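Local coordinates for Bm4233, isoform b (Brugia malayi, PDB 6ANY), which probably binds and carries sterols as a secreted venom allergen-like protein of the CAP superfamily, and is a vaccine candidate for lymphatic filariasis, at residues S109-L114 against L133-M138; S120-D125 against K174-E179. One frame throughout, in Å; residues are numbered along the deposited sequence.

Contact 1 (S109-L114 against L133-M138); sequences SELPKL and LHFTQM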
loop_
_atom_site.group_PDB
_atom_site.type_symbol
_atom_site.label_atom_id
_atom_site.label_comp_id
_atom_site.label_asym_id
_atom_site.label_seq_id
_atom_site.Cartn_x
_atom_site.Cartn_y
_atom_site.Cartn_z
ATOM N N SER A 109 6.696 5.468 -5.329
ATOM C CA SER A 109 7.793 6.040 -6.096
ATOM C C SER A 109 9.156 5.515 -5.638
ATOM O O SER A 109 10.168 5.696 -6.333
ATOM C CB SER A 109 7.813 7.593 -5.991
ATOM O OG SER A 109 8.344 8.038 -4.707
ATOM N N GLU A 110 9.210 4.884 -4.465
ATOM C CA GLU A 110 10.426 4.187 -4.015
ATOM C C GLU A 110 10.938 3.151 -4.998
ATOM O O GLU A 110 12.169 2.910 -5.057
ATOM C CB GLU A 110 10.248 3.565 -2.615
ATOM C CG GLU A 110 10.165 4.587 -1.519
ATOM C CD GLU A 110 9.757 4.028 -0.189
ATOM O OE1 GLU A 110 9.390 2.841 -0.098
ATOM O OE2 GLU A 110 9.799 4.795 0.799
ATOM N N LEU A 111 10.031 2.573 -5.815
ATOM C CA LEU A 111 10.458 1.523 -6.714
ATOM C C LEU A 111 11.417 2.048 -7.791
ATOM O O LEU A 111 12.559 1.529 -7.908
ATOM C CB LEU A 111 9.273 0.783 -7.318
ATOM C CG LEU A 111 9.574 -0.004 -8.624
ATOM C CD1 LEU A 111 10.437 -1.229 -8.342
ATOM C CD2 LEU A 111 8.316 -0.409 -9.326
ATOM N N PRO A 112 10.975 3.052 -8.590
ATOM C CA PRO A 112 11.851 3.552 -9.655
ATOM C C PRO A 112 13.011 4.362 -9.147
ATOM O O PRO A 112 14.093 4.296 -9.723
ATOM C CB PRO A 112 10.913 4.398 -10.512
ATOM C CG PRO A 112 9.763 4.693 -9.642
ATOM C CD PRO A 112 9.585 3.516 -8.800
ATOM N N LYS A 113 12.841 5.059 -8.038
ATOM C CA LYS A 113 13.909 5.944 -7.478
ATOM C C LYS A 113 14.934 5.276 -6.569
ATOM O O LYS A 113 16.066 5.677 -6.623
ATOM C CB LYS A 113 13.326 7.108 -6.705
ATOM C CG LYS A 113 12.299 7.912 -7.449
ATOM C CD LYS A 113 12.737 8.386 -8.834
ATOM C CE LYS A 113 13.225 9.824 -8.873
ATOM N NZ LYS A 113 12.872 10.523 -10.153
ATOM N N LEU A 114 14.534 4.301 -5.741
ATOM C CA LEU A 114 15.429 3.686 -4.754
ATOM C C LEU A 114 15.614 2.149 -4.810
ATOM O O LEU A 114 16.481 1.609 -4.096
ATOM C CB LEU A 114 14.949 4.038 -3.375
ATOM C CG LEU A 114 14.911 5.539 -3.053
ATOM C CD1 LEU A 114 14.080 5.702 -1.806
ATOM C CD2 LEU A 114 16.326 6.075 -2.843
ATOM N N LEU A 133 10.752 0.220 1.838
ATOM C CA LEU A 133 9.781 -0.477 2.643
ATOM C C LEU A 133 8.354 0.012 2.507
ATOM O O LEU A 133 7.428 -0.789 2.750
ATOM C CB LEU A 133 10.197 -0.509 4.132
ATOM C CG LEU A 133 11.429 -1.445 4.374
ATOM C CD1 LEU A 133 11.849 -1.502 5.860
ATOM C CD2 LEU A 133 11.164 -2.898 3.873
ATOM N N HIS A 134 8.154 1.285 2.109
ATOM C CA HIS A 134 6.800 1.765 1.892
ATOM C C HIS A 134 6.231 1.082 0.629
ATOM O O HIS A 134 5.134 0.545 0.626
ATOM C CB HIS A 134 6.718 3.289 1.815
ATOM C CG HIS A 134 7.366 3.979 2.952
ATOM N ND1 HIS A 134 8.667 4.419 2.901
ATOM C CD2 HIS A 134 6.934 4.213 4.215
ATOM C CE1 HIS A 134 9.000 4.917 4.077
ATOM N NE2 HIS A 134 7.970 4.790 4.896
ATOM N N PHE A 135 7.025 1.090 -0.421
ATOM C CA PHE A 135 6.715 0.459 -1.663
ATOM C C PHE A 135 6.522 -1.069 -1.456
ATOM O O PHE A 135 5.581 -1.628 -1.945
ATOM C CB PHE A 135 7.838 0.699 -2.678
ATOM C CG PHE A 135 7.892 -0.345 -3.747
ATOM C CD1 PHE A 135 6.912 -0.425 -4.692
ATOM C CD2 PHE A 135 8.938 -1.248 -3.794
ATOM C CE1 PHE A 135 6.952 -1.398 -5.697
ATOM C CE2 PHE A 135 8.968 -2.251 -4.733
ATOM C CZ PHE A 135 7.968 -2.344 -5.669
ATOM N N THR A 136 7.408 -1.722 -0.710
ATOM C CA THR A 136 7.356 -3.169 -0.568
ATOM C C THR A 136 6.084 -3.613 0.135
ATOM O O THR A 136 5.453 -4.566 -0.316
ATOM C CB THR A 136 8.621 -3.741 0.039
ATOM O OG1 THR A 136 8.921 -3.124 1.291
ATOM C CG2 THR A 136 9.843 -3.628 -0.949
ATOM N N GLN A 137 5.608 -2.823 1.104
ATOM C CA GLN A 137 4.345 -3.100 1.769
ATOM C C GLN A 137 3.197 -2.947 0.786
ATOM O O GLN A 137 2.278 -3.744 0.797
ATOM C CB GLN A 137 4.190 -2.206 2.978
ATOM C CG GLN A 137 2.897 -2.305 3.722
ATOM C CD GLN A 137 2.664 -3.675 4.300
ATOM O OE1 GLN A 137 3.033 -3.943 5.469
ATOM N NE2 GLN A 137 2.000 -4.534 3.532
ATOM N N MET A 138 3.226 -1.904 -0.056
ATOM C CA MET A 138 2.151 -1.712 -1.036
ATOM C C MET A 138 2.184 -2.845 -2.048
ATOM O O MET A 138 1.170 -3.167 -2.644
ATOM C CB MET A 138 2.293 -0.381 -1.841
ATOM C CG MET A 138 2.065 0.892 -1.071
ATOM S SD MET A 138 2.176 2.345 -2.068
ATOM C CE MET A 138 0.723 2.242 -3.150
#
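Glu110 reaches across to the start of Leu133-Met138, the part of the chain bearing the His-Phe-Thr-Gln signature of the CAP fold. The short helices 110-114 and 133-138 run obliquely antiparallel, with 142° between their directions and their axes approaching to 9.4 Å. At Leu133 the carboxylate is merely near: its OE1 lies 3.5 Å from Leu133 N. One residue on, the backbone N of His134 makes a weak, bent bond to the same oxygen. The other oxygen, OE2, meets the edge of the His134 ring at ND1; this His-carboxylate hydrogen bond is modelled at a very short 2.4 Å, so its exact length is doubtful. The pair probably corresponds to one histidine and one glutamate of the tetrad of two histidines and two glutamates known from CAP relatives. Phe135 N completes the grip with a straight bond to Glu110 OE1 (3.0 Å, 168°), coming from above the carboxylate plane. Beyond this point the helix turns to other partners, Thr136 OG1 bonding to Asn171 OD1 and Met138 packing on Trp107 and Trp108. The Phe135 ring, swung away from the backbone N by a chi1 of 156°, meets Trp108 edge-to-face and receives Leu111 CB squarely over one face, a CH-pi contact 3.6 Å from the centroid and close to the ring normal.

Contact 2 (S120-D125 against K174-E179); sequences SNNLTD and KELIYE. With NAG (2-acetamido-2-deoxy-beta-D-glucopyranose), chain C; NAG (2-acetamido-2-deoxy-beta-D-glucopyranose), chain B.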
loop_
_atom_site.group_PDB
_atom_site.type_symbol
_atom_site.label_atom_id
_atom_site.label_comp_id
_atom_site.label_asym_id
_atom_site.label_seq_id
_atom_site.Cartn_x
_atom_site.Cartn_y
_atom_site.Cartn_z
ATOM N N SER A 120 15.720 -12.114 -7.747
ATOM C CA SER A 120 15.090 -13.080 -6.853
ATOM C C SER A 120 13.787 -12.595 -6.226
ATOM O O SER A 120 12.982 -13.426 -5.825
ATOM C CB SER A 120 16.011 -13.475 -5.694
ATOM O OG SER A 120 16.209 -12.371 -4.828
ATOM N N ASN A 121 13.590 -11.270 -6.141
ATOM C CA ASN A 121 12.427 -10.593 -5.499
ATOM C C ASN A 121 12.423 -10.850 -3.992
ATOM O O ASN A 121 11.415 -10.664 -3.320
ATOM C CB ASN A 121 11.043 -10.922 -6.121
ATOM C CG ASN A 121 10.355 -9.721 -6.716
ATOM O OD1 ASN A 121 10.687 -8.586 -6.416
ATOM N ND2 ASN A 121 9.380 -9.974 -7.566
ATOM N N ASN A 122 13.572 -11.271 -3.477
ATOM C CA ASN A 122 13.752 -11.579 -2.064
ATOM C C ASN A 122 14.001 -10.307 -1.255
ATOM O O ASN A 122 14.733 -9.425 -1.688
ATOM C CB ASN A 122 14.932 -12.540 -1.915
ATOM C CG ASN A 122 15.052 -13.140 -0.530
ATOM O OD1 ASN A 122 14.313 -12.809 0.393
ATOM N ND2 ASN A 122 16.009 -14.047 -0.391
ATOM N N LEU A 123 13.386 -10.214 -0.084
ATOM C CA LEU A 123 13.566 -9.049 0.764
ATOM C C LEU A 123 14.706 -9.283 1.744
ATOM O O LEU A 123 14.488 -9.539 2.924
ATOM C CB LEU A 123 12.269 -8.709 1.498
ATOM C CG LEU A 123 12.261 -7.503 2.436
ATOM C CD1 LEU A 123 12.811 -6.249 1.782
ATOM C CD2 LEU A 123 10.866 -7.263 2.984
ATOM N N THR A 124 15.930 -9.208 1.235
ATOM C CA THR A 124 17.128 -9.402 2.077
ATOM C C THR A 124 17.466 -8.105 2.767
ATOM O O THR A 124 16.945 -7.034 2.407
ATOM C CB THR A 124 18.335 -9.808 1.231
ATOM O OG1 THR A 124 18.388 -8.980 0.063
ATOM C CG2 THR A 124 18.165 -11.208 0.726
ATOM N N ASP A 125 18.369 -8.202 3.732
ATOM C CA ASP A 125 18.838 -7.050 4.511
ATOM C C ASP A 125 19.366 -5.940 3.614
ATOM O O ASP A 125 19.157 -4.755 3.920
ATOM C CB ASP A 125 19.960 -7.453 5.526
ATOM C CG ASP A 125 19.448 -8.311 6.702
ATOM O OD1 ASP A 125 18.214 -8.343 6.955
ATOM O OD2 ASP A 125 20.289 -8.974 7.386
ATOM N N LYS A 174 13.789 -11.836 4.423
ATOM C CA LYS A 174 14.155 -13.127 3.844
ATOM C C LYS A 174 12.977 -13.835 3.220
ATOM O O LYS A 174 13.113 -14.961 2.788
ATOM C CB LYS A 174 14.899 -14.053 4.842
ATOM C CG LYS A 174 16.141 -13.405 5.411
ATOM C CD LYS A 174 17.014 -14.429 6.143
ATOM C CE LYS A 174 17.380 -14.074 7.576
ATOM N NZ LYS A 174 17.183 -15.262 8.471
ATOM N N GLU A 175 11.830 -13.161 3.133
ATOM C CA GLU A 175 10.715 -13.636 2.328
ATOM C C GLU A 175 10.675 -12.841 1.054
ATOM O O GLU A 175 11.181 -11.696 0.992
ATOM C CB GLU A 175 9.421 -13.432 3.053
ATOM C CG GLU A 175 9.217 -14.308 4.255
ATOM C CD GLU A 175 7.835 -14.132 4.844
ATOM O OE1 GLU A 175 6.922 -13.559 4.149
ATOM O OE2 GLU A 175 7.625 -14.617 5.983
ATOM N N LEU A 176 10.065 -13.420 0.032
ATOM C CA LEU A 176 9.904 -12.716 -1.249
ATOM C C LEU A 176 8.819 -11.655 -1.107
ATOM O O LEU A 176 7.824 -11.895 -0.436
ATOM C CB LEU A 176 9.498 -13.688 -2.376
ATOM C CG LEU A 176 10.444 -14.891 -2.610
ATOM C CD1 LEU A 176 9.854 -15.750 -3.728
ATOM C CD2 LEU A 176 11.896 -14.487 -2.915
ATOM N N ILE A 177 8.950 -10.573 -1.831
ATOM C CA ILE A 177 7.963 -9.497 -1.821
ATOM C C ILE A 177 6.657 -10.010 -2.464
ATOM O O ILE A 177 5.545 -9.841 -1.924
ATOM C CB ILE A 177 8.501 -8.281 -2.579
ATOM C CG1 ILE A 177 9.759 -7.750 -1.846
ATOM C CG2 ILE A 177 7.400 -7.193 -2.713
ATOM C CD1 ILE A 177 10.676 -6.980 -2.733
ATOM N N TYR A 178 6.828 -10.669 -3.604
ATOM C CA TYR A 178 5.757 -11.404 -4.244
ATOM C C TYR A 178 6.315 -12.600 -5.010
ATOM O O TYR A 178 7.473 -12.638 -5.290
ATOM C CB TYR A 178 4.929 -10.501 -5.172
ATOM C CG TYR A 178 5.667 -9.838 -6.319
ATOM C CD1 TYR A 178 6.282 -8.611 -6.142
ATOM C CD2 TYR A 178 5.682 -10.404 -7.606
ATOM C CE1 TYR A 178 6.943 -7.976 -7.166
ATOM C CE2 TYR A 178 6.366 -9.788 -8.670
ATOM C CZ TYR A 178 7.016 -8.567 -8.447
ATOM O OH TYR A 178 7.695 -7.904 -9.476
ATOM N N GLU A 179 5.483 -13.589 -5.303
ATOM C CA GLU A 179 5.944 -14.836 -5.977
ATOM C C GLU A 179 6.177 -14.580 -7.474
ATOM O O GLU A 179 5.362 -13.945 -8.129
ATOM C CB GLU A 179 4.960 -16.004 -5.833
ATOM C CG GLU A 179 4.620 -16.368 -4.425
ATOM C CD GLU A 179 3.530 -17.452 -4.363
ATOM O OE1 GLU A 179 3.435 -18.221 -5.395
ATOM O OE2 GLU A 179 2.807 -17.492 -3.295
HETATM C C1 NAG C . 16.621 -14.930 0.632
HETATM C C2 NAG C . 16.004 -16.308 0.765
HETATM C C3 NAG C . 16.588 -17.002 1.995
HETATM C C4 NAG C . 18.120 -16.917 2.005
HETATM C C5 NAG C . 18.579 -15.473 1.769
HETATM C C6 NAG C . 20.092 -15.310 1.673
HETATM C C7 NAG C . 13.765 -16.736 -0.092
HETATM C C8 NAG C . 12.299 -16.696 0.200
HETATM N N2 NAG C . 14.557 -16.177 0.817
HETATM O O3 NAG C . 16.190 -18.375 2.011
HETATM O O4 NAG C . 18.617 -17.407 3.266
HETATM O O5 NAG C . 18.027 -14.993 0.552
HETATM O O6 NAG C . 20.621 -16.311 0.800
HETATM O O7 NAG C . 14.201 -17.252 -1.103
HETATM C C1 NAG B . 19.686 -18.362 3.100
HETATM C C2 NAG B . 20.597 -18.300 4.321
HETATM C C3 NAG B . 21.768 -19.262 4.175
HETATM C C4 NAG B . 21.203 -20.662 3.946
HETATM C C5 NAG B . 20.310 -20.593 2.706
HETATM C C6 NAG B . 19.766 -21.956 2.305
HETATM C C7 NAG B . 20.999 -16.383 5.729
HETATM C C8 NAG B . 22.159 -15.502 6.088
HETATM N N2 NAG B . 21.073 -16.950 4.534
HETATM O O3 NAG B . 22.611 -19.180 5.334
HETATM O O4 NAG B . 22.249 -21.615 3.727
HETATM O O5 NAG B . 19.224 -19.697 2.937
HETATM O O6 NAG B . 18.708 -21.773 1.365
HETATM O O7 NAG B . 20.055 -16.571 6.482
#
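The chi1 of Asn122, -169°, sets CG opposite the backbone N and carries the amide out beside Lys174, whereas the chi1 of 60° at Tyr178 holds its ring between N and the carbonyl carbon, one face turned to Asn121. Asn121 CG stands 3.8 Å above that ring plane, toward its rim, but the ND2 end is modelled too close to be interpreted. Between these ends the backbones form a single beta bridge pairing Asn122 with Leu176: Ile177 N binds Asn121 O at 2.9 Å, and Leu123 N binds Glu175 O. Leu123, the centre of an inverse gamma turn, also offers its O to Lys174 N at 2.8 Å. Asn122-Leu123-Thr124 is an occupied N-glycosylation sequon: Asn122 ND2 is joined covalently to C1 of an N-acetylglucosamine, whose N2 donates to Lys174 O at 2.7 Å. This bond probably restrains the first sugar against the facing loop, and Leu176 CG lies against its acetyl methyl C8. CD2 of the same leucine covers Asn122 CA. The bridge links the loop preceding helix 125-128 to the one leading into strand 179-180, while Tyr178 packs on helix 10-28 through Leu27 and Ile28 and its OH bonds to Pro41 O.

Overall arrangement
From the N terminus, helix 10-28 and strand 80-87 come before either contact, and helix 99-108 leads straight into 109-114. Contact 1 closes an 18-residue loop back to helix 133-138. Residues 120-125 lie inside that loop, but their partner, 174-179, comes only after strands 145-153 and 159-167, so the two contacts cross rather than nest. Contact 2 thus closes a span of 48 residues. With centres about 13 Å apart, they share a small apolar seam, where Thr136 CG2 packs on Ile177 CD1 at 3.9 Å. Contact 1 ties helix 110-114 to helix 133-138, and contact 2 ties the glycan-bearing loop to the approach to strand 179-180.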